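Local structure of phosphate transport system protein phoU (Streptococcus pneumoniae, 2I0M) at residues S28-A33 with A98-A103; L32-K37 with T181-I186; E40-I45 with A103-K108; I146-K151 with N199-L204. The protein probably takes part in regulating phosphate uptake and forms a zinc-binding homodimer. All coordinates share one frame; numbering follows the deposited sequence.

Overall arrangement
Contacts 1, 2 and 3 cluster near one end of this all-helical chain, their centres about 7 to 8 Å apart, whereas contact 4 lies on the other side of the chain's centre, its own centre about 24 to 30 Å from theirs. Helix 5-35 serves contacts 1 and 2, helix 74-105 serves contacts 1 and 3, and helix 177-209 links contact 2 to contact 4. Along the sequence contacts 1 and 3 interleave, contact 3 is nested inside the loop closed by contact 2, and contact 4 crosses contact 2. Contacts 1 and 4 each stay within one PhoU domain; contact 2 joins the two, through helix 5-35 packing against helix 177-209.

Contact 1 of 4, residues S28-A33 with A98-A103; sequences SKALLA and AGIAKA
Ile-100 meets both Ala-30 and Leu-31, and its two branches divide the work. The methyl CG2 lies 4.1 Å from the carbonyl oxygen of Ala-30, and the same CG2 sits 4.4 Å from Ala-30 CB. The longer branch ends in CD1, which lies 4.1 Å from CD2 of Leu-31, the two side chains slanting past each other. A beta-branched residue suits this place because one methyl can cover the neighbouring backbone while the ethyl arm continues to a second partner. The first torsion sets this up: CG1 stands beside the backbone N (chi1 -68°), which leaves CG2 opposite that N and turned onto Ala-30. Leu-31 starts out pointing away from helix 74-105, but its length carries CD2 back to the interface.

Small residues allow the close spacing. The CA atoms of Ala-30 and Ala-101 are only 5.7 Å apart, a close approach for two helices, made possible because each residue carries a single methyl there. The cohesion is apolar, from modest touches rather than directed bonds, and both Ala-30 and Ile-100 are buried.

The two segments belong to helices 5-35 and 74-105, which run in the same general direction, as expected for the first and third helices of an up-down bundle. Helix 39-66, the one between them in sequence, packs alongside: Met-41 lies against Lys-29, Leu-32 and Ala-33, and Ile-45 against Ala-30. Beyond this contact, Ile-100 also reaches His-189 and Leu-190 of helix 177-209, and Ala-103 touches Gln-182 and Ile-186 of that same helix.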
loop_
_atom_site.group_PDB
_atom_site.type_symbol
_atom_site.label_atom_id
_atom_site.label_comp_id
_atom_site.label_asym_id
_atom_site.label_seq_id
_atom_site.Cartn_x
_atom_site.Cartn_y
_atom_site.Cartn_z
ATOM N N SER A 28 -8.405 12.179 -11.707
ATOM C CA SER A 28 -9.382 12.645 -12.698
ATOM C C SER A 28 -8.794 12.826 -14.114
ATOM O O SER A 28 -9.340 12.296 -15.086
ATOM C CB SER A 28 -10.037 13.930 -12.203
ATOM O OG SER A 28 -10.807 14.478 -13.248
ATOM N N LYS A 29 -7.684 13.563 -14.206
ATOM C CA LYS A 29 -6.869 13.689 -15.438
ATOM C C LYS A 29 -6.373 12.335 -15.999
ATOM O O LYS A 29 -6.451 12.101 -17.202
ATOM C CB LYS A 29 -5.668 14.638 -15.205
ATOM C CG LYS A 29 -5.899 16.108 -15.597
ATOM C CD LYS A 29 -4.974 17.130 -14.873
ATOM C CE LYS A 29 -3.561 16.587 -14.488
ATOM N NZ LYS A 29 -2.817 17.473 -13.495
ATOM N N ALA A 30 -5.866 11.458 -15.133
ATOM C CA ALA A 30 -5.442 10.103 -15.543
ATOM C C ALA A 30 -6.545 9.304 -16.241
ATOM O O ALA A 30 -6.301 8.637 -17.248
ATOM C CB ALA A 30 -4.902 9.299 -14.341
ATOM N N LEU A 31 -7.750 9.366 -15.679
ATOM C CA LEU A 31 -8.876 8.598 -16.186
ATOM C C LEU A 31 -9.470 9.211 -17.429
ATOM O O LEU A 31 -9.961 8.486 -18.291
ATOM C CB LEU A 31 -9.929 8.397 -15.086
ATOM C CG LEU A 31 -9.400 7.467 -13.978
ATOM C CD1 LEU A 31 -10.334 7.442 -12.775
ATOM C CD2 LEU A 31 -9.124 6.039 -14.501
ATOM N N LEU A 32 -9.425 10.542 -17.522
ATOM C CA LEU A 32 -9.778 11.242 -18.753
ATOM C C LEU A 32 -8.767 10.933 -19.851
ATOM O O LEU A 32 -9.160 10.666 -20.985
ATOM C CB LEU A 32 -9.909 12.767 -18.538
ATOM C CG LEU A 32 -9.890 13.715 -19.755
ATOM C CD1 LEU A 32 -11.055 13.483 -20.745
ATOM C CD2 LEU A 32 -9.846 15.176 -19.307
ATOM N N ALA A 33 -7.473 10.966 -19.528
ATOM C CA ALA A 33 -6.450 10.586 -20.509
ATOM C C ALA A 33 -6.656 9.155 -21.015
ATOM O O ALA A 33 -6.312 8.854 -22.155
ATOM C CB ALA A 33 -5.038 10.772 -19.958
ATOM N N ALA A 98 -0.047 8.022 -12.029
ATOM C CA ALA A 98 1.023 8.086 -13.041
ATOM C C ALA A 98 1.194 6.741 -13.735
ATOM O O ALA A 98 1.537 6.697 -14.919
ATOM C CB ALA A 98 2.366 8.526 -12.424
ATOM N N GLY A 99 0.966 5.657 -12.990
ATOM C CA GLY A 99 1.034 4.297 -13.521
ATOM C C GLY A 99 0.003 4.047 -14.604
ATOM O O GLY A 99 0.326 3.472 -15.634
ATOM N N ILE A 100 -1.227 4.513 -14.376
ATOM C CA ILE A 100 -2.314 4.463 -15.370
ATOM C C ILE A 100 -1.975 5.287 -16.625
ATOM O O ILE A 100 -2.251 4.876 -17.760
ATOM C CB ILE A 100 -3.652 4.959 -14.772
ATOM C CG1 ILE A 100 -4.162 3.992 -13.709
ATOM C CG2 ILE A 100 -4.711 5.127 -15.862
ATOM C CD1 ILE A 100 -5.596 4.294 -13.191
ATOM N N ALA A 101 -1.371 6.447 -16.405
ATOM C CA ALA A 101 -0.900 7.272 -17.500
ATOM C C ALA A 101 0.157 6.548 -18.328
ATOM O O ALA A 101 0.135 6.649 -19.545
ATOM C CB ALA A 101 -0.381 8.618 -16.980
ATOM N N LYS A 102 1.057 5.802 -17.680
ATOM C CA LYS A 102 2.058 4.995 -18.399
ATOM C C LYS A 102 1.432 3.865 -19.217
ATOM O O LYS A 102 1.849 3.610 -20.342
ATOM C CB LYS A 102 3.111 4.420 -17.451
ATOM C CG LYS A 102 3.853 5.453 -16.629
ATOM C CD LYS A 102 4.966 4.806 -15.831
ATOM C CE LYS A 102 5.556 5.775 -14.824
ATOM N NZ LYS A 102 6.875 5.293 -14.334
ATOM N N ALA A 103 0.433 3.192 -18.651
ATOM C CA ALA A 103 -0.291 2.148 -19.373
ATOM C C ALA A 103 -1.020 2.697 -20.614
ATOM O O ALA A 103 -1.174 1.988 -21.600
ATOM C CB ALA A 103 -1.262 1.432 -18.446
#

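Contact 2 of 4, residues L32-K37 with T181-I186; sequences LALASK and TQYLYI
The end of helix 5-35 and the turn that follows it meet helix 177-209, through Leu-34 and Lys-37, which face Tyr-183 and Ile-186, in a helix-helix junction that joins the first PhoU domain to the second. Leucine suits the centre, since its fork gives each methyl its own partner. CD1 of Leu-34 meets CG2 of Ile-186 tip to tip at 4.0 Å, while CD2 of Leu-34 lies 4.2 Å from CE1 of Tyr-183, approaching the ring obliquely. With CG swung opposite the backbone N (chi1 -156°), the fork extends far enough to bridge backbones whose nearest CA atoms, of Leu-34 and Ile-186, are 9.4 Å apart.

Around the junction, Leu-34 also packs on Val-104 of helix 74-105 and on Leu-119 of helix 117-136, and Leu-119 touches Tyr-183 as well. Leu-184 touches Tyr-160 of the second subunit.

The polar part lies where the helix ends. Lys-37 has left helical geometry with positive phi, and its long chain folds back toward the last turn, bent at chi2 and chi3, crossing the tyrosine at about a right angle. A lysine can thus serve two acceptors: the phenol oxygen, and a carbonyl in the final turn of the helix. Lys-37 NZ gives a rather long hydrogen bond of 3.3 Å to Tyr-183 OH, and a second of 3.1 Å to Leu-34 O, nearly in line with that carbonyl (C=O...N angle 160°).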
loop_
_atom_site.group_PDB
_atom_site.type_symbol
_atom_site.label_atom_id
_atom_site.label_comp_id
_atom_site.label_asym_id
_atom_site.label_seq_id
_atom_site.Cartn_x
_atom_site.Cartn_y
_atom_site.Cartn_z
ATOM N N LEU A 32 -9.425 10.542 -17.522
ATOM C CA LEU A 32 -9.778 11.242 -18.753
ATOM C C LEU A 32 -8.767 10.933 -19.851
ATOM O O LEU A 32 -9.160 10.666 -20.985
ATOM C CB LEU A 32 -9.909 12.767 -18.538
ATOM C CG LEU A 32 -9.890 13.715 -19.755
ATOM C CD1 LEU A 32 -11.055 13.483 -20.745
ATOM C CD2 LEU A 32 -9.846 15.176 -19.307
ATOM N N ALA A 33 -7.473 10.966 -19.528
ATOM C CA ALA A 33 -6.450 10.586 -20.509
ATOM C C ALA A 33 -6.656 9.155 -21.015
ATOM O O ALA A 33 -6.312 8.854 -22.155
ATOM C CB ALA A 33 -5.038 10.772 -19.958
ATOM N N LEU A 34 -7.238 8.300 -20.172
ATOM C CA LEU A 34 -7.548 6.909 -20.513
ATOM C C LEU A 34 -8.789 6.785 -21.392
ATOM O O LEU A 34 -8.778 6.023 -22.355
ATOM C CB LEU A 34 -7.774 6.079 -19.241
ATOM C CG LEU A 34 -7.583 4.557 -19.209
ATOM C CD1 LEU A 34 -8.422 3.976 -18.093
ATOM C CD2 LEU A 34 -7.903 3.835 -20.507
ATOM N N ALA A 35 -9.860 7.499 -21.034
ATOM C CA ALA A 35 -11.108 7.487 -21.800
ATOM C C ALA A 35 -10.907 8.049 -23.201
ATOM O O ALA A 35 -11.442 7.511 -24.167
ATOM C CB ALA A 35 -12.204 8.266 -21.076
ATOM N N SER A 36 -10.131 9.125 -23.301
ATOM C CA SER A 36 -9.920 9.807 -24.567
ATOM C C SER A 36 -8.649 9.371 -25.292
ATOM O O SER A 36 -8.337 9.903 -26.357
ATOM C CB SER A 36 -9.937 11.329 -24.367
ATOM O OG SER A 36 -8.858 11.767 -23.569
ATOM N N LYS A 37 -7.922 8.409 -24.724
ATOM C CA LYS A 37 -6.659 7.921 -25.311
ATOM C C LYS A 37 -5.672 9.058 -25.612
ATOM O O LYS A 37 -5.000 9.062 -26.648
ATOM C CB LYS A 37 -6.923 7.077 -26.575
ATOM C CG LYS A 37 -6.990 5.569 -26.334
ATOM C CD LYS A 37 -8.333 5.144 -25.767
ATOM C CE LYS A 37 -8.188 3.948 -24.844
ATOM N NZ LYS A 37 -9.481 3.623 -24.181
ATOM N N THR A 181 -2.675 -6.941 -20.891
ATOM C CA THR A 181 -1.670 -6.695 -19.853
ATOM C C THR A 181 -1.737 -5.256 -19.326
ATOM O O THR A 181 -1.583 -5.020 -18.123
ATOM C CB THR A 181 -0.243 -7.007 -20.384
ATOM O OG1 THR A 181 -0.223 -8.310 -20.981
ATOM C CG2 THR A 181 0.782 -6.976 -19.270
ATOM N N GLN A 182 -1.993 -4.307 -20.226
ATOM C CA GLN A 182 -2.086 -2.895 -19.865
ATOM C C GLN A 182 -3.352 -2.583 -19.061
ATOM O O GLN A 182 -3.290 -1.860 -18.057
ATOM C CB GLN A 182 -1.961 -1.999 -21.106
ATOM C CG GLN A 182 -0.589 -2.057 -21.807
ATOM C CD GLN A 182 0.599 -1.837 -20.859
ATOM O OE1 GLN A 182 0.590 -0.925 -20.026
ATOM N NE2 GLN A 182 1.626 -2.670 -20.993
ATOM N N TYR A 183 -4.487 -3.138 -19.483
ATOM C CA TYR A 183 -5.731 -3.019 -18.720
ATOM C C TYR A 183 -5.718 -3.789 -17.394
ATOM O O TYR A 183 -6.455 -3.443 -16.469
ATOM C CB TYR A 183 -6.938 -3.422 -19.563
ATOM C CG TYR A 183 -7.381 -2.342 -20.515
ATOM C CD1 TYR A 183 -8.210 -1.312 -20.086
ATOM C CD2 TYR A 183 -6.973 -2.346 -21.852
ATOM C CE1 TYR A 183 -8.628 -0.314 -20.957
ATOM C CE2 TYR A 183 -7.379 -1.349 -22.727
ATOM C CZ TYR A 183 -8.206 -0.335 -22.271
ATOM O OH TYR A 183 -8.613 0.662 -23.131
ATOM N N LEU A 184 -4.889 -4.825 -17.293
ATOM C CA LEU A 184 -4.678 -5.476 -16.004
ATOM C C LEU A 184 -3.974 -4.523 -15.040
ATOM O O LEU A 184 -4.415 -4.374 -13.899
ATOM C CB LEU A 184 -3.916 -6.809 -16.132
ATOM C CG LEU A 184 -4.682 -8.013 -16.708
ATOM C CD1 LEU A 184 -3.792 -9.256 -16.775
ATOM C CD2 LEU A 184 -5.975 -8.322 -15.941
ATOM N N TYR A 185 -2.907 -3.865 -15.506
ATOM C CA TYR A 185 -2.184 -2.885 -14.685
ATOM C C TYR A 185 -3.108 -1.766 -14.247
ATOM O O TYR A 185 -3.142 -1.430 -13.067
ATOM C CB TYR A 185 -0.995 -2.281 -15.427
ATOM C CG TYR A 185 0.047 -3.275 -15.886
ATOM C CD1 TYR A 185 0.296 -4.452 -15.167
ATOM C CD2 TYR A 185 0.819 -3.019 -17.017
ATOM C CE1 TYR A 185 1.259 -5.350 -15.586
ATOM C CE2 TYR A 185 1.786 -3.915 -17.443
ATOM C CZ TYR A 185 2.005 -5.074 -16.724
ATOM O OH TYR A 185 2.966 -5.972 -17.148
ATOM N N ILE A 186 -3.870 -1.214 -15.196
ATOM C CA ILE A 186 -4.775 -0.106 -14.929
ATOM C C ILE A 186 -5.730 -0.423 -13.784
ATOM O O ILE A 186 -5.893 0.384 -12.862
ATOM C CB ILE A 186 -5.568 0.316 -16.202
ATOM C CG1 ILE A 186 -4.649 1.079 -17.155
ATOM C CG2 ILE A 186 -6.792 1.160 -15.827
ATOM C CD1 ILE A 186 -5.092 1.069 -18.597
#

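Contact 3 of 4, residues E40-I45 with A103-K108; sequences EMAELI and AVLQLK
Ala-42 presses its single methyl against Val-104 and Leu-105, packing the second helix, 39-66, against the third, 74-105, of the amino-terminal helical bundle. This small group is the tight part of the contact. Its CB is 3.9 Å from CD2 of Leu-105 and 4.2 Å from CG1 of Val-104, so one methyl faces two branched residues near the end of helix 74-105. Val-104 offers the methyl that stands opposite its backbone N (CG1, chi1 167°). Leu-105 instead reaches out by its longer arm. The fit depends on alanine being small: it lets the CA atoms of Ala-42 and Val-104 come within 6.7 Å, and Ala-42 also touches Ala-101 a turn earlier on helix 74-105. Val-104 is buried.

The other side is looser. Leu-105 is partly exposed, and the exposed Glu-43 stands just off it, CG 4.6 Å from Leu-105 CD2. A glutamate suits this exposed margin, since its CH2 groups can lie beside a leucine methyl and its charge is tolerated near solvent.

Polar links lie just beyond: Lys-39 NZ bonds to Leu-107 O as the chain leaves helix 74-105, and Asp-38 OD2 bonds to the backbone N of Met-41 at the start of helix 39-66. Between the segments themselves the meeting is purely apolar, so it rests on dispersion, burial and complementary shape, with directional bonding confined to its borders.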
loop_
_atom_site.group_PDB
_atom_site.type_symbol
_atom_site.label_atom_id
_atom_site.label_comp_id
_atom_site.label_asym_id
_atom_site.label_seq_id
_atom_site.Cartn_x
_atom_site.Cartn_y
_atom_site.Cartn_z
ATOM N N GLU A 40 -0.649 12.455 -24.862
ATOM C CA GLU A 40 0.050 13.680 -24.494
ATOM C C GLU A 40 -0.281 14.092 -23.060
ATOM O O GLU A 40 0.610 14.479 -22.308
ATOM C CB GLU A 40 -0.258 14.797 -25.497
ATOM C CG GLU A 40 -0.003 14.370 -26.936
ATOM C CD GLU A 40 0.033 15.531 -27.899
ATOM O OE1 GLU A 40 0.946 15.566 -28.763
ATOM O OE2 GLU A 40 -0.853 16.409 -27.794
ATOM N N MET A 41 -1.555 13.984 -22.685
ATOM C CA MET A 41 -1.997 14.262 -21.314
ATOM C C MET A 41 -1.398 13.257 -20.339
ATOM O O MET A 41 -1.063 13.612 -19.210
ATOM C CB MET A 41 -3.525 14.240 -21.220
ATOM C CG MET A 41 -4.125 14.827 -19.938
ATOM S SD MET A 41 -5.883 14.398 -19.820
ATOM C CE MET A 41 -6.484 15.624 -18.671
ATOM N N ALA A 42 -1.266 12.008 -20.781
ATOM C CA ALA A 42 -0.598 10.981 -19.996
ATOM C C ALA A 42 0.833 11.392 -19.654
ATOM O O ALA A 42 1.269 11.221 -18.511
ATOM C CB ALA A 42 -0.620 9.639 -20.718
ATOM N N GLU A 43 1.544 11.944 -20.642
ATOM C CA GLU A 43 2.943 12.358 -20.474
ATOM C C GLU A 43 3.124 13.494 -19.473
ATOM O O GLU A 43 4.090 13.511 -18.724
ATOM C CB GLU A 43 3.573 12.759 -21.821
ATOM C CG GLU A 43 4.650 11.812 -22.318
ATOM C CD GLU A 43 5.857 12.546 -22.903
ATOM O OE1 GLU A 43 6.275 13.576 -22.321
ATOM O OE2 GLU A 43 6.405 12.091 -23.936
ATOM N N LEU A 44 2.203 14.457 -19.491
ATOM C CA LEU A 44 2.220 15.567 -18.539
ATOM C C LEU A 44 1.938 15.070 -17.118
ATOM O O LEU A 44 2.525 15.567 -16.154
ATOM C CB LEU A 44 1.242 16.682 -18.954
ATOM C CG LEU A 44 1.355 17.276 -20.377
ATOM C CD1 LEU A 44 0.166 18.174 -20.714
ATOM C CD2 LEU A 44 2.689 18.014 -20.649
ATOM N N ILE A 45 1.070 14.069 -16.986
ATOM C CA ILE A 45 0.823 13.437 -15.678
ATOM C C ILE A 45 2.095 12.777 -15.135
ATOM O O ILE A 45 2.403 12.877 -13.935
ATOM C CB ILE A 45 -0.282 12.356 -15.753
ATOM C CG1 ILE A 45 -1.649 13.001 -15.991
ATOM C CG2 ILE A 45 -0.271 11.468 -14.485
ATOM C CD1 ILE A 45 -2.620 12.115 -16.739
ATOM N N ALA A 103 0.433 3.192 -18.651
ATOM C CA ALA A 103 -0.291 2.148 -19.373
ATOM C C ALA A 103 -1.020 2.697 -20.614
ATOM O O ALA A 103 -1.174 1.988 -21.600
ATOM C CB ALA A 103 -1.262 1.432 -18.446
ATOM N N VAL A 104 -1.459 3.956 -20.552
ATOM C CA VAL A 104 -2.120 4.625 -21.675
ATOM C C VAL A 104 -1.158 4.821 -22.848
ATOM O O VAL A 104 -1.581 4.824 -23.999
ATOM C CB VAL A 104 -2.770 5.980 -21.246
ATOM C CG1 VAL A 104 -3.174 6.826 -22.464
ATOM C CG2 VAL A 104 -3.977 5.737 -20.332
ATOM N N LEU A 105 0.130 4.971 -22.550
ATOM C CA LEU A 105 1.163 5.122 -23.583
ATOM C C LEU A 105 1.467 3.798 -24.282
ATOM O O LEU A 105 2.015 3.778 -25.383
ATOM C CB LEU A 105 2.462 5.671 -22.985
ATOM C CG LEU A 105 2.488 6.988 -22.210
ATOM C CD1 LEU A 105 3.896 7.220 -21.678
ATOM C CD2 LEU A 105 2.043 8.148 -23.074
ATOM N N GLN A 106 1.108 2.701 -23.631
ATOM C CA GLN A 106 1.373 1.366 -24.140
ATOM C C GLN A 106 0.167 0.813 -24.893
ATOM O O GLN A 106 0.245 -0.257 -25.514
ATOM C CB GLN A 106 1.786 0.436 -22.992
ATOM C CG GLN A 106 3.021 0.902 -22.214
ATOM C CD GLN A 106 4.281 0.918 -23.069
ATOM O OE1 GLN A 106 4.921 -0.112 -23.271
ATOM N NE2 GLN A 106 4.643 2.093 -23.569
ATOM N N LEU A 107 -0.941 1.550 -24.845
ATOM C CA LEU A 107 -2.158 1.134 -25.530
ATOM C C LEU A 107 -2.062 1.296 -27.050
ATOM O O LEU A 107 -1.577 2.310 -27.558
ATOM C CB LEU A 107 -3.387 1.865 -24.979
ATOM C CG LEU A 107 -3.900 1.433 -23.597
ATOM C CD1 LEU A 107 -5.128 2.242 -23.198
ATOM C CD2 LEU A 107 -4.208 -0.061 -23.548
ATOM N N LYS A 108 -2.520 0.269 -27.757
ATOM C CA LYS A 108 -2.575 0.279 -29.215
ATOM C C LYS A 108 -4.027 0.267 -29.667
ATOM O O LYS A 108 -4.873 -0.410 -29.075
ATOM C CB LYS A 108 -1.829 -0.924 -29.808
ATOM C CG LYS A 108 -0.380 -1.080 -29.346
ATOM C CD LYS A 108 0.557 -0.100 -30.049
ATOM C CE LYS A 108 2.021 -0.413 -29.748
ATOM N NZ LYS A 108 2.378 -0.168 -28.320
#

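Contact 4 of 4, residues I146-K151 with N199-L204; sequences ISIAQK and NICERL
Cys-201 faces Ile-148 and Ala-149, and each atom of its short side chain has a partner there. CB comes first, 3.9 Å from CB of Ala-149, a methyl small enough for the backbones to close in: the CA atoms of Ala-149 and Cys-201 are 6.1 Å apart. From CB the sulfur turns to the side of the backbone N (chi1 -69°), which brings it to Ile-148. There SG lies 3.7 Å from CG2 and 3.8 Å from CB of Ile-148. SG also touches the backbone N of Ala-149 at 3.8 Å, without a hydrogen bond. A buried cysteine suits this place because its sulfur is bulky and weakly polar, filling space without demanding a strong partner.

Next to Cys-201, Asn-199 ND2 bonds to Glu-202 OE2 at 3.2 Å, while OE1 of Glu-202 is hydrogen-bonded to the backbone N of Leu-215.

The contact packs the short helix 142-150 on the long helix 177-209 of the carboxy-terminal helical bundle, with the Ala-149 side chain about 10 Å from a bound zinc ion. Ile-148 also rests on Asp-132 and Ala-136 of helix 117-136, and Arg-203 forms a salt bridge with Glu-60 of the second subunit.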
loop_
_atom_site.group_PDB
_atom_site.type_symbol
_atom_site.label_atom_id
_atom_site.label_comp_id
_atom_site.label_asym_id
_atom_site.label_seq_id
_atom_site.Cartn_x
_atom_site.Cartn_y
_atom_site.Cartn_z
ATOM N N ILE A 146 -15.327 5.502 8.065
ATOM C CA ILE A 146 -15.707 4.088 7.999
ATOM C C ILE A 146 -16.643 3.782 6.819
ATOM O O ILE A 146 -16.431 2.791 6.104
ATOM C CB ILE A 146 -16.341 3.616 9.328
ATOM C CG1 ILE A 146 -15.282 3.584 10.436
ATOM C CG2 ILE A 146 -17.020 2.251 9.166
ATOM C CD1 ILE A 146 -15.842 3.408 11.836
ATOM N N SER A 147 -17.663 4.621 6.617
ATOM C CA SER A 147 -18.554 4.453 5.474
ATOM C C SER A 147 -17.811 4.574 4.123
ATOM O O SER A 147 -18.079 3.793 3.203
ATOM C CB SER A 147 -19.767 5.389 5.558
ATOM O OG SER A 147 -19.354 6.744 5.478
ATOM N N ILE A 148 -16.860 5.505 4.019
ATOM C CA ILE A 148 -16.009 5.610 2.817
ATOM C C ILE A 148 -15.156 4.358 2.562
ATOM O O ILE A 148 -15.119 3.844 1.430
ATOM C CB ILE A 148 -15.112 6.873 2.845
ATOM C CG1 ILE A 148 -15.982 8.144 2.791
ATOM C CG2 ILE A 148 -14.080 6.853 1.688
ATOM C CD1 ILE A 148 -15.270 9.379 3.273
ATOM N N ALA A 149 -14.482 3.876 3.612
ATOM C CA ALA A 149 -13.651 2.668 3.544
ATOM C C ALA A 149 -14.436 1.475 3.030
ATOM O O ALA A 149 -13.902 0.674 2.266
ATOM C CB ALA A 149 -13.026 2.340 4.913
ATOM N N GLN A 150 -15.695 1.368 3.457
ATOM C CA GLN A 150 -16.584 0.253 3.102
ATOM C C GLN A 150 -16.855 0.110 1.602
ATOM O O GLN A 150 -17.059 -1.002 1.113
ATOM C CB GLN A 150 -17.915 0.390 3.843
ATOM C CG GLN A 150 -17.833 0.028 5.313
ATOM C CD GLN A 150 -19.132 0.276 6.060
ATOM O OE1 GLN A 150 -19.863 1.235 5.777
ATOM N NE2 GLN A 150 -19.425 -0.593 7.030
ATOM N N LYS A 151 -16.865 1.234 0.884
ATOM C CA LYS A 151 -17.045 1.224 -0.578
ATOM C C LYS A 151 -15.920 0.523 -1.348
ATOM O O LYS A 151 -16.073 0.231 -2.527
ATOM C CB LYS A 151 -17.252 2.638 -1.112
ATOM C CG LYS A 151 -18.556 3.261 -0.654
ATOM C CD LYS A 151 -18.661 4.706 -1.124
ATOM C CE LYS A 151 -20.001 5.304 -0.715
ATOM N NZ LYS A 151 -20.347 6.435 -1.609
ATOM N N ASN A 199 -6.983 3.001 3.914
ATOM C CA ASN A 199 -5.925 3.284 4.857
ATOM C C ASN A 199 -6.007 4.688 5.493
ATOM O O ASN A 199 -5.767 4.823 6.684
ATOM C CB ASN A 199 -4.551 3.058 4.211
ATOM C CG ASN A 199 -4.205 1.568 4.038
ATOM O OD1 ASN A 199 -3.457 1.190 3.119
ATOM N ND2 ASN A 199 -4.736 0.728 4.919
ATOM N N ILE A 200 -6.373 5.718 4.733
ATOM C CA ILE A 200 -6.432 7.073 5.302
ATOM C C ILE A 200 -7.645 7.176 6.219
ATOM O O ILE A 200 -7.572 7.774 7.295
ATOM C CB ILE A 200 -6.412 8.194 4.237
ATOM C CG1 ILE A 200 -5.133 8.127 3.391
ATOM C CG2 ILE A 200 -6.513 9.574 4.899
ATOM C CD1 ILE A 200 -5.150 9.017 2.166
ATOM N N CYS A 201 -8.728 6.524 5.801
ATOM C CA CYS A 201 -9.925 6.313 6.616
ATOM C C CYS A 201 -9.658 5.691 7.990
ATOM O O CYS A 201 -10.146 6.188 8.987
ATOM C CB CYS A 201 -10.970 5.508 5.829
ATOM S SG CYS A 201 -11.706 6.413 4.429
ATOM N N GLU A 202 -8.883 4.606 8.036
ATOM C CA GLU A 202 -8.501 3.952 9.300
ATOM C C GLU A 202 -7.689 4.869 10.216
ATOM O O GLU A 202 -7.877 4.870 11.422
ATOM C CB GLU A 202 -7.698 2.675 9.046
ATOM C CG GLU A 202 -8.435 1.611 8.244
ATOM C CD GLU A 202 -7.640 0.314 8.107
ATOM O OE1 GLU A 202 -8.173 -0.748 8.474
ATOM O OE2 GLU A 202 -6.486 0.355 7.624
ATOM N N ARG A 203 -6.781 5.633 9.627
ATOM C CA ARG A 203 -6.011 6.663 10.330
ATOM C C ARG A 203 -6.931 7.700 10.979
ATOM O O ARG A 203 -6.658 8.203 12.067
ATOM C CB ARG A 203 -5.075 7.366 9.331
ATOM C CG ARG A 203 -3.876 8.042 9.941
ATOM C CD ARG A 203 -2.701 7.067 10.173
ATOM N NE ARG A 203 -2.553 6.762 11.590
ATOM C CZ ARG A 203 -1.516 6.146 12.144
ATOM N NH1 ARG A 203 -0.479 5.756 11.414
ATOM N NH2 ARG A 203 -1.527 5.935 13.455
ATOM N N LEU A 204 -8.015 8.019 10.285
ATOM C CA LEU A 204 -9.039 8.927 10.801
ATOM C C LEU A 204 -9.772 8.295 11.997
ATOM O O LEU A 204 -10.063 8.984 12.985
ATOM C CB LEU A 204 -10.010 9.293 9.675
ATOM C CG LEU A 204 -10.590 10.696 9.451
ATOM C CD1 LEU A 204 -9.706 11.808 10.018
ATOM C CD2 LEU A 204 -10.855 10.915 7.937
#